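Local coordinates for protein NAD-dependent dehydrogenase (Rhizobium meliloti, PDB 4Z0P) that reduces glyoxylate and hydroxypyruvate with NADPH as the electron donor, binding the cofactor in a Rossmann-type domain, at residues A138-M148 with L159-S170; W106-Q117 with F225-A233. All blocks are in the same frame, centred on the assembly; numbering follows the deposited sequence. Where two conformers were deposited one is given.

Contact 1: residues A138-M148 with L159-S170. With NDP (NADPH dihydro-nicotinamide-adenine-dinucleotide phosphate), chain H.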
loop_
_atom_site.group_PDB
_atom_site.type_symbol
_atom_site.label_atom_id
_atom_site.label_comp_id
_atom_site.label_asym_id
_atom_site.label_seq_id
_atom_site.Cartn_x
_atom_site.Cartn_y
_atom_site.Cartn_z
ATOM N N ALA A 138 6.726 9.602 -0.672
ATOM C CA ALA A 138 7.520 8.406 -0.972
ATOM C C ALA A 138 8.903 8.703 -1.533
ATOM O O ALA A 138 9.887 8.039 -1.186
ATOM C CB ALA A 138 6.758 7.494 -1.915
ATOM N N ALA A 139 8.993 9.729 -2.385
ATOM C CA ALA A 139 10.260 10.103 -3.013
ATOM C C ALA A 139 11.344 10.547 -2.016
ATOM O O ALA A 139 12.528 10.548 -2.339
ATOM C CB ALA A 139 10.044 11.180 -4.076
ATOM N N ASP A 140 10.942 10.890 -0.805
ATOM C CA ASP A 140 11.866 11.246 0.295
ATOM C C ASP A 140 12.514 10.029 0.969
ATOM O O ASP A 140 13.407 10.204 1.800
ATOM C CB ASP A 140 11.120 12.032 1.380
ATOM C CG ASP A 140 10.560 13.361 0.884
ATOM O OD1 ASP A 140 11.206 14.013 0.027
ATOM O OD2 ASP A 140 9.468 13.772 1.380
ATOM N N VAL A 141 12.056 8.823 0.630
ATOM C CA VAL A 141 12.505 7.557 1.245
ATOM C C VAL A 141 13.169 6.691 0.187
ATOM O O VAL A 141 12.633 6.494 -0.910
ATOM C CB VAL A 141 11.318 6.807 1.859
ATOM C CG1 VAL A 141 11.681 5.367 2.305
ATOM C CG2 VAL A 141 10.772 7.618 3.028
ATOM N N THR A 142 14.333 6.156 0.540
ATOM C CA THR A 142 14.997 5.159 -0.297
ATOM C C THR A 142 14.700 3.773 0.256
ATOM O O THR A 142 15.035 3.460 1.416
ATOM C CB THR A 142 16.514 5.396 -0.374
ATOM O OG1 THR A 142 16.755 6.651 -1.037
ATOM C CG2 THR A 142 17.165 4.296 -1.184
ATOM N N VAL A 143 14.042 2.967 -0.562
ATOM C CA VAL A 143 13.811 1.544 -0.254
ATOM C C VAL A 143 14.934 0.762 -0.899
ATOM O O VAL A 143 15.189 0.895 -2.107
ATOM C CB VAL A 143 12.460 1.035 -0.777
ATOM C CG1 VAL A 143 12.255 -0.433 -0.398
ATOM C CG2 VAL A 143 11.310 1.897 -0.250
ATOM N N GLY A 144 15.605 -0.046 -0.100
ATOM C CA GLY A 144 16.701 -0.867 -0.590
ATOM C C GLY A 144 16.289 -2.317 -0.479
ATOM O O GLY A 144 15.975 -2.766 0.615
ATOM N N ILE A 145 16.302 -3.045 -1.594
ATOM C CA ILE A 145 15.860 -4.433 -1.611
ATOM C C ILE A 145 17.050 -5.352 -1.760
ATOM O O ILE A 145 17.818 -5.218 -2.719
ATOM C CB ILE A 145 14.863 -4.692 -2.756
ATOM C CG1 ILE A 145 13.624 -3.800 -2.581
ATOM C CG2 ILE A 145 14.458 -6.166 -2.768
ATOM C CD1 ILE A 145 12.778 -3.706 -3.819
ATOM N N MET A 146 17.230 -6.248 -0.776
ATOM C CA MET A 146 18.229 -7.313 -0.849
ATOM C C MET A 146 17.561 -8.561 -1.435
ATOM O O MET A 146 16.658 -9.142 -0.822
ATOM C CB MET A 146 18.857 -7.584 0.504
ATOM C CG MET A 146 19.788 -6.468 0.942
ATOM S SD MET A 146 20.435 -6.550 2.610
ATOM C CE MET A 146 21.456 -7.988 2.521
ATOM N N GLY A 147 18.043 -8.962 -2.619
ATOM C CA GLY A 147 17.452 -10.029 -3.433
ATOM C C GLY A 147 16.759 -9.432 -4.633
ATOM O O GLY A 147 15.696 -8.835 -4.491
ATOM N N MET A 148 17.371 -9.555 -5.803
ATOM C CA MET A 148 16.907 -8.943 -7.056
ATOM C C MET A 148 16.483 -10.025 -8.040
ATOM O O MET A 148 16.869 -9.998 -9.213
ATOM C CB MET A 148 18.039 -8.115 -7.680
ATOM C CG MET A 148 18.246 -6.760 -7.045
ATOM S SD MET A 148 16.955 -5.627 -7.581
ATOM C CE MET A 148 15.821 -5.696 -6.201
ATOM N N LEU A 159 7.329 -0.348 -6.414
ATOM C CA LEU A 159 7.639 0.706 -5.463
ATOM C C LEU A 159 8.068 1.985 -6.168
ATOM O O LEU A 159 7.617 3.077 -5.800
ATOM C CB LEU A 159 8.713 0.251 -4.495
ATOM C CG LEU A 159 8.290 -0.789 -3.500
ATOM C CD1 LEU A 159 9.531 -1.463 -2.913
ATOM C CD2 LEU A 159 7.417 -0.205 -2.393
ATOM N N ALA A 160 8.905 1.856 -7.186
ATOM C CA ALA A 160 9.366 3.031 -7.942
ATOM C C ALA A 160 8.181 3.743 -8.598
ATOM O O ALA A 160 8.106 4.985 -8.578
ATOM C CB ALA A 160 10.407 2.641 -8.999
ATOM N N ALA A 161 7.235 2.970 -9.132
ATOM C CA ALA A 161 6.056 3.552 -9.786
ATOM C C ALA A 161 5.163 4.318 -8.822
ATOM O O ALA A 161 4.451 5.251 -9.240
ATOM C CB ALA A 161 5.250 2.487 -10.536
ATOM N N MET A 162 5.186 3.942 -7.558
ATOM C CA MET A 162 4.419 4.652 -6.531
ATOM C C MET A 162 5.145 5.865 -5.964
ATOM O O MET A 162 4.567 6.607 -5.165
ATOM C CB MET A 162 4.031 3.696 -5.408
ATOM C CG MET A 162 2.827 2.817 -5.737
ATOM S SD MET A 162 1.314 3.733 -5.963
ATOM C CE MET A 162 1.110 4.461 -4.329
ATOM N N GLY A 163 6.401 6.058 -6.359
ATOM C CA GLY A 163 7.167 7.264 -6.045
ATOM C C GLY A 163 8.389 7.048 -5.161
ATOM O O GLY A 163 9.178 7.972 -4.990
ATOM N N PHE A 164 8.563 5.860 -4.565
ATOM C CA PHE A 164 9.752 5.617 -3.761
ATOM C C PHE A 164 11.022 5.691 -4.595
ATOM O O PHE A 164 11.030 5.367 -5.784
ATOM C CB PHE A 164 9.702 4.245 -3.084
ATOM C CG PHE A 164 8.681 4.139 -1.978
ATOM C CD1 PHE A 164 8.988 4.592 -0.708
ATOM C CD2 PHE A 164 7.432 3.559 -2.205
ATOM C CE1 PHE A 164 8.060 4.515 0.323
ATOM C CE2 PHE A 164 6.500 3.474 -1.170
ATOM C CZ PHE A 164 6.815 3.944 0.092
ATOM N N LYS A 165 12.104 6.141 -3.967
ATOM C CA LYS A 165 13.433 5.908 -4.524
ATOM C C LYS A 165 13.762 4.471 -4.215
ATOM O O LYS A 165 13.615 4.045 -3.067
ATOM C CB LYS A 165 14.448 6.872 -3.898
ATOM C CG LYS A 165 15.873 6.672 -4.384
ATOM C CD LYS A 165 16.154 7.430 -5.674
ATOM C CE LYS A 165 17.586 7.209 -6.133
ATOM N NZ LYS A 165 17.821 5.801 -6.548
ATOM N N VAL A 166 14.248 3.727 -5.194
ATOM C CA VAL A 166 14.491 2.299 -4.992
ATOM C C VAL A 166 15.863 1.935 -5.481
ATOM O O VAL A 166 16.258 2.322 -6.579
ATOM C CB VAL A 166 13.434 1.433 -5.723
ATOM C CG1 VAL A 166 13.672 -0.031 -5.408
ATOM C CG2 VAL A 166 12.021 1.821 -5.322
ATOM N N ILE A 167 16.572 1.173 -4.666
ATOM C CA ILE A 167 17.829 0.567 -5.073
ATOM C C ILE A 167 17.800 -0.917 -4.708
ATOM O O ILE A 167 17.070 -1.324 -3.818
ATOM C CB ILE A 167 19.053 1.274 -4.434
ATOM C CG1 ILE A 167 18.999 1.236 -2.889
ATOM C CG2 ILE A 167 19.131 2.704 -4.927
ATOM C CD1 ILE A 167 20.160 1.909 -2.189
ATOM N N GLY A 168 18.663 -1.688 -5.362
ATOM C CA GLY A 168 18.689 -3.143 -5.179
ATOM C C GLY A 168 20.084 -3.694 -4.969
ATOM O O GLY A 168 21.065 -3.107 -5.422
ATOM N N TRP A 169 20.140 -4.847 -4.301
ATOM C CA TRP A 169 21.398 -5.549 -4.061
ATOM C C TRP A 169 21.207 -7.036 -4.272
ATOM O O TRP A 169 20.191 -7.610 -3.879
ATOM C CB TRP A 169 21.890 -5.267 -2.643
ATOM C CG TRP A 169 23.140 -5.984 -2.258
ATOM C CD1 TRP A 169 24.426 -5.558 -2.454
ATOM C CD2 TRP A 169 23.242 -7.255 -1.594
ATOM N NE1 TRP A 169 25.318 -6.477 -1.944
ATOM C CE2 TRP A 169 24.614 -7.535 -1.431
ATOM C CE3 TRP A 169 22.308 -8.187 -1.129
ATOM C CZ2 TRP A 169 25.078 -8.698 -0.777
ATOM C CZ3 TRP A 169 22.765 -9.348 -0.503
ATOM C CH2 TRP A 169 24.136 -9.598 -0.339
ATOM N N SER A 170 22.206 -7.660 -4.898
ATOM C CA SER A 170 22.243 -9.126 -5.005
ATOM C C SER A 170 23.672 -9.515 -5.290
ATOM O O SER A 170 24.551 -8.649 -5.355
ATOM C CB SER A 170 21.269 -9.627 -6.080
ATOM O OG SER A 170 21.557 -9.040 -7.340
HETATM P PA NDP H . 15.031 -15.772 -7.004
HETATM O O1A NDP H . 15.901 -17.018 -7.067
HETATM O O2A NDP H . 14.373 -15.327 -8.267
HETATM O O5B NDP H . 15.964 -14.607 -6.476
HETATM C C5B NDP H . 16.893 -14.752 -5.422
HETATM C C4B NDP H . 17.753 -13.519 -5.384
HETATM O O4B NDP H . 18.563 -13.611 -4.215
HETATM C C3B NDP H . 18.708 -13.384 -6.568
HETATM O O3B NDP H . 18.804 -12.001 -6.890
HETATM C C2B NDP H . 20.018 -13.897 -6.010
HETATM O O2B NDP H . 21.178 -13.360 -6.616
HETATM C C1B NDP H . 19.911 -13.392 -4.596
HETATM N N9A NDP H . 20.849 -14.121 -3.727
HETATM C C8A NDP H . 20.850 -15.414 -3.345
HETATM N N7A NDP H . 21.851 -15.731 -2.554
HETATM C C5A NDP H . 22.543 -14.561 -2.416
HETATM C C6A NDP H . 23.722 -14.219 -1.724
HETATM N N6A NDP H . 24.414 -15.109 -0.976
HETATM N N1A NDP H . 24.163 -12.932 -1.795
HETATM C C2A NDP H . 23.474 -12.052 -2.536
HETATM N N3A NDP H . 22.357 -12.264 -3.239
HETATM C C4A NDP H . 21.933 -13.550 -3.127
HETATM O O3 NDP H . 13.991 -16.076 -5.806
HETATM P PN NDP H . 12.539 -15.357 -5.712
HETATM O O1N NDP H . 12.677 -13.885 -5.910
HETATM O O2N NDP H . 11.539 -16.104 -6.521
HETATM O O5D NDP H . 12.211 -15.732 -4.200
HETATM C C5D NDP H . 13.029 -15.218 -3.168
HETATM C C4D NDP H . 12.690 -15.873 -1.837
HETATM O O4D NDP H . 11.474 -15.337 -1.312
HETATM C C3D NDP H . 12.415 -17.370 -1.861
HETATM O O3D NDP H . 13.648 -18.117 -1.892
HETATM C C2D NDP H . 11.616 -17.644 -0.603
HETATM O O2D NDP H . 12.492 -17.974 0.490
HETATM C C1D NDP H . 10.984 -16.251 -0.343
HETATM N N1N NDP H . 9.521 -16.272 -0.405
HETATM C C2N NDP H . 8.755 -15.971 0.716
HETATM C C3N NDP H . 7.393 -15.966 0.675
HETATM C C7N NDP H . 6.541 -15.498 1.818
HETATM O O7N NDP H . 5.328 -15.786 1.795
HETATM N N7N NDP H . 7.080 -14.826 2.812
HETATM C C4N NDP H . 6.704 -16.352 -0.581
HETATM C C5N NDP H . 7.598 -16.677 -1.719
HETATM C C6N NDP H . 8.913 -16.611 -1.623
HETATM P P2B NDP H . 21.640 -13.823 -8.088
HETATM O O1X NDP H . 20.632 -13.176 -9.003
HETATM O O2X NDP H . 23.022 -13.204 -8.185
HETATM O O3X NDP H . 21.620 -15.306 -8.104
#
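Gly147 N gives a nearly straight hydrogen bond (170° at the hydrogen) to Trp169 O, 2.8 Å away, at the cofactor end of two parallel strands, 142-146 and 165-169. Five more backbone bonds form the rest of the ladder, back to Lys165 N on Val141 O, the longest at 3.1 Å. With helix 150-161 the strands make the beta-alpha-beta unit of the Rossmann fold; Gly147 fits the first glycine of its GxGxxG turn, and Met148 N donates a weak bond to NADPH O3B. On one face of the pair, Met146 bends at chi3 (66°) and brings CE to 3.6 Å from Trp169 CZ3, its sulfur oblique to the ring in a Met-aromatic contact. Trp169 CH2 lies 3.4 Å from NADPH C2A, while Trp169 NE1 is hydrogen-bonded to Ala184 O. Val143 and Ile145 point to the other face, where both meet Leu159 CD1 of the helix. Beyond the helix, which closes in a Schellman motif at Gly163, Phe164 lays its ring under Ala138: the methyl CB stands 3.7 Å from the centroid, almost on the ring normal, a CH-pi contact. Val143 CG2 approaches that ring obliquely, 3.6 Å from Phe164 CD1.

Contact 2: residues W106-Q117 with F225-A233. With NDP (NADPH dihydro-nicotinamide-adenine-dinucleotide phosphate), chain H.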
loop_
_atom_site.group_PDB
_atom_site.type_symbol
_atom_site.label_atom_id
_atom_site.label_comp_id
_atom_site.label_asym_id
_atom_site.label_seq_id
_atom_site.Cartn_x
_atom_site.Cartn_y
_atom_site.Cartn_z
ATOM N N TRP A 106 2.231 -7.189 -0.621
ATOM C CA TRP A 106 2.640 -7.175 0.778
ATOM C C TRP A 106 3.792 -6.179 0.998
ATOM O O TRP A 106 3.784 -5.420 1.971
ATOM C CB TRP A 106 3.031 -8.594 1.235
ATOM C CG TRP A 106 3.394 -8.690 2.709
ATOM C CD1 TRP A 106 2.572 -9.042 3.735
ATOM C CD2 TRP A 106 4.685 -8.444 3.297
ATOM N NE1 TRP A 106 3.273 -9.041 4.931
ATOM C CE2 TRP A 106 4.566 -8.665 4.689
ATOM C CE3 TRP A 106 5.927 -8.082 2.784
ATOM C CZ2 TRP A 106 5.660 -8.519 5.574
ATOM C CZ3 TRP A 106 7.013 -7.947 3.645
ATOM C CH2 TRP A 106 6.862 -8.173 5.037
ATOM N N VAL A 107 4.767 -6.171 0.097
ATOM C CA VAL A 107 5.908 -5.257 0.211
ATOM C C VAL A 107 5.427 -3.801 0.124
ATOM O O VAL A 107 5.806 -2.967 0.933
ATOM C CB VAL A 107 6.997 -5.553 -0.848
ATOM C CG1 VAL A 107 8.099 -4.501 -0.824
ATOM C CG2 VAL A 107 7.597 -6.935 -0.615
ATOM N N MET A 108 4.579 -3.519 -0.851
ATOM C CA MET A 108 4.016 -2.172 -0.998
ATOM C C MET A 108 3.265 -1.784 0.261
ATOM O O MET A 108 3.411 -0.651 0.746
ATOM C CB MET A 108 3.064 -2.137 -2.194
ATOM C CG MET A 108 2.401 -0.774 -2.450
ATOM S SD MET A 108 3.587 0.529 -2.889
ATOM C CE MET A 108 4.118 -0.109 -4.483
ATOM N N MET A 109 2.464 -2.703 0.804
ATOM C CA MET A 109 1.711 -2.380 2.026
ATOM C C MET A 109 2.649 -2.001 3.166
ATOM O O MET A 109 2.400 -1.021 3.875
ATOM C CB MET A 109 0.809 -3.523 2.445
ATOM C CG MET A 109 -0.090 -3.142 3.597
ATOM S SD MET A 109 -1.339 -4.418 3.930
ATOM C CE MET A 109 -0.290 -5.660 4.522
ATOM N N GLN A 110 3.727 -2.768 3.352
ATOM C CA GLN A 110 4.632 -2.451 4.464
ATOM C C GLN A 110 5.307 -1.106 4.246
ATOM O O GLN A 110 5.450 -0.312 5.177
ATOM C CB GLN A 110 5.731 -3.491 4.630
ATOM C CG GLN A 110 5.262 -4.922 4.763
ATOM C CD GLN A 110 4.062 -5.094 5.649
ATOM O OE1 GLN A 110 4.023 -4.602 6.783
ATOM N NE2 GLN A 110 3.054 -5.801 5.139
ATOM N N CYS A 111 5.785 -0.864 3.029
ATOM C CA CYS A 111 6.462 0.419 2.776
ATOM C C CYS A 111 5.493 1.601 3.014
ATOM O O CYS A 111 5.905 2.636 3.532
ATOM C CB CYS A 111 7.064 0.468 1.372
ATOM S SG CYS A 111 8.475 -0.685 1.215
ATOM N N LEU A 112 4.223 1.461 2.626
ATOM C CA LEU A 112 3.247 2.510 2.881
ATOM C C LEU A 112 2.889 2.655 4.351
ATOM O O LEU A 112 2.798 3.805 4.858
ATOM C CB LEU A 112 2.004 2.330 2.020
ATOM C CG LEU A 112 2.215 2.514 0.520
ATOM C CD1 LEU A 112 0.969 2.096 -0.257
ATOM C CD2 LEU A 112 2.644 3.927 0.153
ATOM N N LEU A 113 2.727 1.538 5.051
ATOM C CA LEU A 113 2.426 1.578 6.497
ATOM C C LEU A 113 3.514 2.333 7.245
ATOM O O LEU A 113 3.223 3.155 8.117
ATOM C CB LEU A 113 2.292 0.168 7.062
ATOM C CG LEU A 113 1.005 -0.624 6.772
ATOM C CD1 LEU A 113 1.219 -2.061 7.231
ATOM C CD2 LEU A 113 -0.135 0.006 7.535
ATOM N N HIS A 114 4.774 2.056 6.920
ATOM C CA HIS A 114 5.883 2.768 7.565
ATOM C C HIS A 114 6.004 4.224 7.100
ATOM O O HIS A 114 6.122 5.134 7.925
ATOM C CB HIS A 114 7.176 1.986 7.394
ATOM C CG HIS A 114 7.179 0.715 8.173
ATOM N ND1 HIS A 114 7.295 0.662 9.549
ATOM C CD2 HIS A 114 7.078 -0.564 7.762
ATOM C CE1 HIS A 114 7.265 -0.596 9.945
ATOM N NE2 HIS A 114 7.135 -1.361 8.879
ATOM N N LEU A 115 5.899 4.465 5.797
ATOM C CA LEU A 115 5.969 5.831 5.267
ATOM C C LEU A 115 4.907 6.715 5.878
ATOM O O LEU A 115 5.178 7.842 6.296
ATOM C CB LEU A 115 5.782 5.844 3.761
ATOM C CG LEU A 115 5.663 7.224 3.070
ATOM C CD1 LEU A 115 6.999 7.962 3.157
ATOM C CD2 LEU A 115 5.166 7.062 1.641
ATOM N N ARG A 116 3.689 6.200 5.893
ATOM C CA ARG A 116 2.527 6.987 6.297
ATOM C C ARG A 116 2.229 6.921 7.811
ATOM O O ARG A 116 1.186 7.355 8.264
ATOM C CB ARG A 116 1.319 6.592 5.453
ATOM C CG ARG A 116 1.474 6.831 3.948
ATOM C CD ARG A 116 1.802 8.273 3.540
ATOM N NE ARG A 116 0.666 9.107 3.885
ATOM C CZ ARG A 116 -0.129 9.748 3.027
ATOM N NH1 ARG A 116 0.127 9.790 1.733
ATOM N NH2 ARG A 116 -1.187 10.381 3.507
ATOM N N GLN A 117 3.188 6.449 8.584
ATOM C CA GLN A 117 3.178 6.573 10.053
ATOM C C GLN A 117 1.903 5.972 10.625
ATOM O O GLN A 117 1.273 6.500 11.544
ATOM C CB GLN A 117 3.331 8.040 10.466
ATOM C CG GLN A 117 4.557 8.667 9.852
ATOM C CD GLN A 117 4.739 10.105 10.243
ATOM O OE1 GLN A 117 5.321 10.408 11.289
ATOM N NE2 GLN A 117 4.250 11.005 9.408
ATOM N N PHE A 225 12.713 9.989 8.866
ATOM C CA PHE A 225 12.402 9.555 10.216
ATOM C C PHE A 225 13.638 9.462 11.105
ATOM O O PHE A 225 13.520 9.183 12.286
ATOM C CB PHE A 225 11.693 8.212 10.160
ATOM C CG PHE A 225 10.456 8.243 9.315
ATOM C CD1 PHE A 225 9.377 9.012 9.701
ATOM C CD2 PHE A 225 10.404 7.564 8.107
ATOM C CE1 PHE A 225 8.227 9.072 8.907
ATOM C CE2 PHE A 225 9.281 7.627 7.308
ATOM C CZ PHE A 225 8.190 8.375 7.711
ATOM N N GLY A 226 14.817 9.662 10.531
ATOM C CA GLY A 226 16.060 9.604 11.306
ATOM C C GLY A 226 16.504 8.234 11.775
ATOM O O GLY A 226 17.458 8.126 12.532
ATOM N N ALA A 227 15.814 7.189 11.337
ATOM C CA ALA A 227 16.103 5.829 11.749
ATOM C C ALA A 227 15.515 4.891 10.696
ATOM O O ALA A 227 14.433 5.139 10.191
ATOM C CB ALA A 227 15.477 5.524 13.108
ATOM N N PRO A 228 16.234 3.832 10.372
ATOM C CA PRO A 228 15.759 2.919 9.334
ATOM C C PRO A 228 14.693 1.928 9.827
ATOM O O PRO A 228 14.526 1.715 11.031
ATOM C CB PRO A 228 17.050 2.173 8.951
ATOM C CG PRO A 228 17.828 2.127 10.238
ATOM C CD PRO A 228 17.564 3.448 10.871
ATOM N N VAL A 229 14.021 1.302 8.865
ATOM C CA VAL A 229 13.057 0.226 9.055
ATOM C C VAL A 229 13.530 -1.052 8.376
ATOM O O VAL A 229 14.140 -1.007 7.307
ATOM C CB VAL A 229 11.700 0.665 8.444
ATOM C CG1 VAL A 229 10.667 -0.443 8.437
ATOM C CG2 VAL A 229 11.189 1.853 9.250
ATOM N N PHE A 230 13.234 -2.193 8.999
ATOM C CA PHE A 230 13.570 -3.508 8.457
ATOM C C PHE A 230 12.309 -4.283 8.114
ATOM O O PHE A 230 11.437 -4.494 8.972
ATOM C CB PHE A 230 14.377 -4.314 9.470
ATOM C CG PHE A 230 14.713 -5.708 9.017
ATOM C CD1 PHE A 230 15.321 -5.933 7.779
ATOM C CD2 PHE A 230 14.464 -6.800 9.825
ATOM C CE1 PHE A 230 15.665 -7.221 7.366
ATOM C CE2 PHE A 230 14.806 -8.092 9.416
ATOM C CZ PHE A 230 15.408 -8.303 8.186
ATOM N N ILE A 231 12.243 -4.754 6.872
ATOM C CA ILE A 231 11.071 -5.475 6.362
ATOM C C ILE A 231 11.571 -6.780 5.775
ATOM O O ILE A 231 12.430 -6.767 4.864
ATOM C CB ILE A 231 10.380 -4.648 5.272
ATOM C CG1 ILE A 231 9.806 -3.356 5.864
ATOM C CG2 ILE A 231 9.316 -5.465 4.520
ATOM C CD1 ILE A 231 9.566 -2.311 4.800
ATOM N N ASN A 232 11.134 -7.910 6.329
ATOM C CA ASN A 232 11.587 -9.204 5.803
ATOM C C ASN A 232 10.459 -10.137 5.427
ATOM O O ASN A 232 9.604 -10.456 6.256
ATOM C CB ASN A 232 12.515 -9.920 6.787
ATOM C CG ASN A 232 13.241 -11.127 6.166
ATOM O OD1 ASN A 232 13.323 -11.290 4.943
ATOM N ND2 ASN A 232 13.797 -11.953 7.018
ATOM N N ALA A 233 10.455 -10.564 4.172
ATOM C CA ALA A 233 9.541 -11.611 3.712
ATOM C C ALA A 233 10.253 -12.706 2.944
ATOM O O ALA A 233 9.606 -13.456 2.188
ATOM C CB ALA A 233 8.416 -11.022 2.866
HETATM P PA NDP H . 15.031 -15.772 -7.004
HETATM O O1A NDP H . 15.901 -17.018 -7.067
HETATM O O2A NDP H . 14.373 -15.327 -8.267
HETATM O O5B NDP H . 15.964 -14.607 -6.476
HETATM C C5B NDP H . 16.893 -14.752 -5.422
HETATM C C4B NDP H . 17.753 -13.519 -5.384
HETATM O O4B NDP H . 18.563 -13.611 -4.215
HETATM C C3B NDP H . 18.708 -13.384 -6.568
HETATM O O3B NDP H . 18.804 -12.001 -6.890
HETATM C C2B NDP H . 20.018 -13.897 -6.010
HETATM O O2B NDP H . 21.178 -13.360 -6.616
HETATM C C1B NDP H . 19.911 -13.392 -4.596
HETATM N N9A NDP H . 20.849 -14.121 -3.727
HETATM C C8A NDP H . 20.850 -15.414 -3.345
HETATM N N7A NDP H . 21.851 -15.731 -2.554
HETATM C C5A NDP H . 22.543 -14.561 -2.416
HETATM C C6A NDP H . 23.722 -14.219 -1.724
HETATM N N6A NDP H . 24.414 -15.109 -0.976
HETATM N N1A NDP H . 24.163 -12.932 -1.795
HETATM C C2A NDP H . 23.474 -12.052 -2.536
HETATM N N3A NDP H . 22.357 -12.264 -3.239
HETATM C C4A NDP H . 21.933 -13.550 -3.127
HETATM O O3 NDP H . 13.991 -16.076 -5.806
HETATM P PN NDP H . 12.539 -15.357 -5.712
HETATM O O1N NDP H . 12.677 -13.885 -5.910
HETATM O O2N NDP H . 11.539 -16.104 -6.521
HETATM O O5D NDP H . 12.211 -15.732 -4.200
HETATM C C5D NDP H . 13.029 -15.218 -3.168
HETATM C C4D NDP H . 12.690 -15.873 -1.837
HETATM O O4D NDP H . 11.474 -15.337 -1.312
HETATM C C3D NDP H . 12.415 -17.370 -1.861
HETATM O O3D NDP H . 13.648 -18.117 -1.892
HETATM C C2D NDP H . 11.616 -17.644 -0.603
HETATM O O2D NDP H . 12.492 -17.974 0.490
HETATM C C1D NDP H . 10.984 -16.251 -0.343
HETATM N N1N NDP H . 9.521 -16.272 -0.405
HETATM C C2N NDP H . 8.755 -15.971 0.716
HETATM C C3N NDP H . 7.393 -15.966 0.675
HETATM C C7N NDP H . 6.541 -15.498 1.818
HETATM O O7N NDP H . 5.328 -15.786 1.795
HETATM N N7N NDP H . 7.080 -14.826 2.812
HETATM C C4N NDP H . 6.704 -16.352 -0.581
HETATM C C5N NDP H . 7.598 -16.677 -1.719
HETATM C C6N NDP H . 8.913 -16.611 -1.623
HETATM P P2B NDP H . 21.640 -13.823 -8.088
HETATM O O1X NDP H . 20.632 -13.176 -9.003
HETATM O O2X NDP H . 23.022 -13.204 -8.185
HETATM O O3X NDP H . 21.620 -15.306 -8.104
#
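Val229 CG1 sits over the centre of the His114 imidazole, 3.5 Å from its centroid and only 2° off the normal, in a CH-pi contact. With chi1 at 173°, CG1 is the valine branch anti to the backbone N, and it lands on the ring while CG2 stays at its margin. Both ring nitrogens are hydrogen-bonded, NE2 with Ser257 OG, and Tyr279 meets the imidazole edge-to-face. With an alanine in place of His114, Val229 CG1 is likely to lose the flat face it rests on, a gap would probably open between helix and strand, and Ser257 OG would lose its bond to NE2.

Apolar contacts continue toward the cofactor. Ile231 spreads its branches along the helix: CG2 lies 3.5 Å from Trp106 CZ3, and CD1 reaches Gln110 CB and Cys111 SG. Ala233 CB also comes within 3.5 Å of Trp106 CZ3. The 106-115 part of helix 97-115 runs at 162° to strand 229-232 and covers part of one face of the parallel Rossmann sheet, with no hydrogen bond directly joining the two segments. At the far end Phe225 points CZ at Leu115 O, 3.4 Å away and near the ring plane, while Gln117, the C-prime residue of the Schellman motif that ends the helix, brings CG obliquely to Phe225 CE1.

Polar bonds lie within the helix or lead outward. Trp106 O takes bonds from Gln110 N and Gln110 NE2 on opposite faces of its carbonyl plane. Gln110 NE2 also stands 3.2 Å above the Trp106 indole plane, offset toward its rim, and Gln110 OE1 is bonded to Ser257 OG. Past the strand, Ala233 O accepts a hydrogen bond from N7N of the NADPH carboxamide, 2.9 Å away.

Overall arrangement
From the N terminus, the chain passes through the first parallel sheet and then enters helix 97-115, which carries the first half of contact 2. It next forms strand 142-146, helix 150-161 and strand 165-169, where contact 1 closes a short loop through one beta-alpha-beta unit. Only at strand 229-232 does contact 2 close its much longer loop, with contact 1 nested inside. Strands 142-146, 165-169 and 229-232 all belong to the seven-stranded sheet, with 196-199 between 142-146 and 229-232. The contacts meet where Met108 and Cys111 pack on Leu159, Met162 and Phe164. Both reach the second subunit, and they touch opposite ends of NADPH, adenosine and nicotinamide.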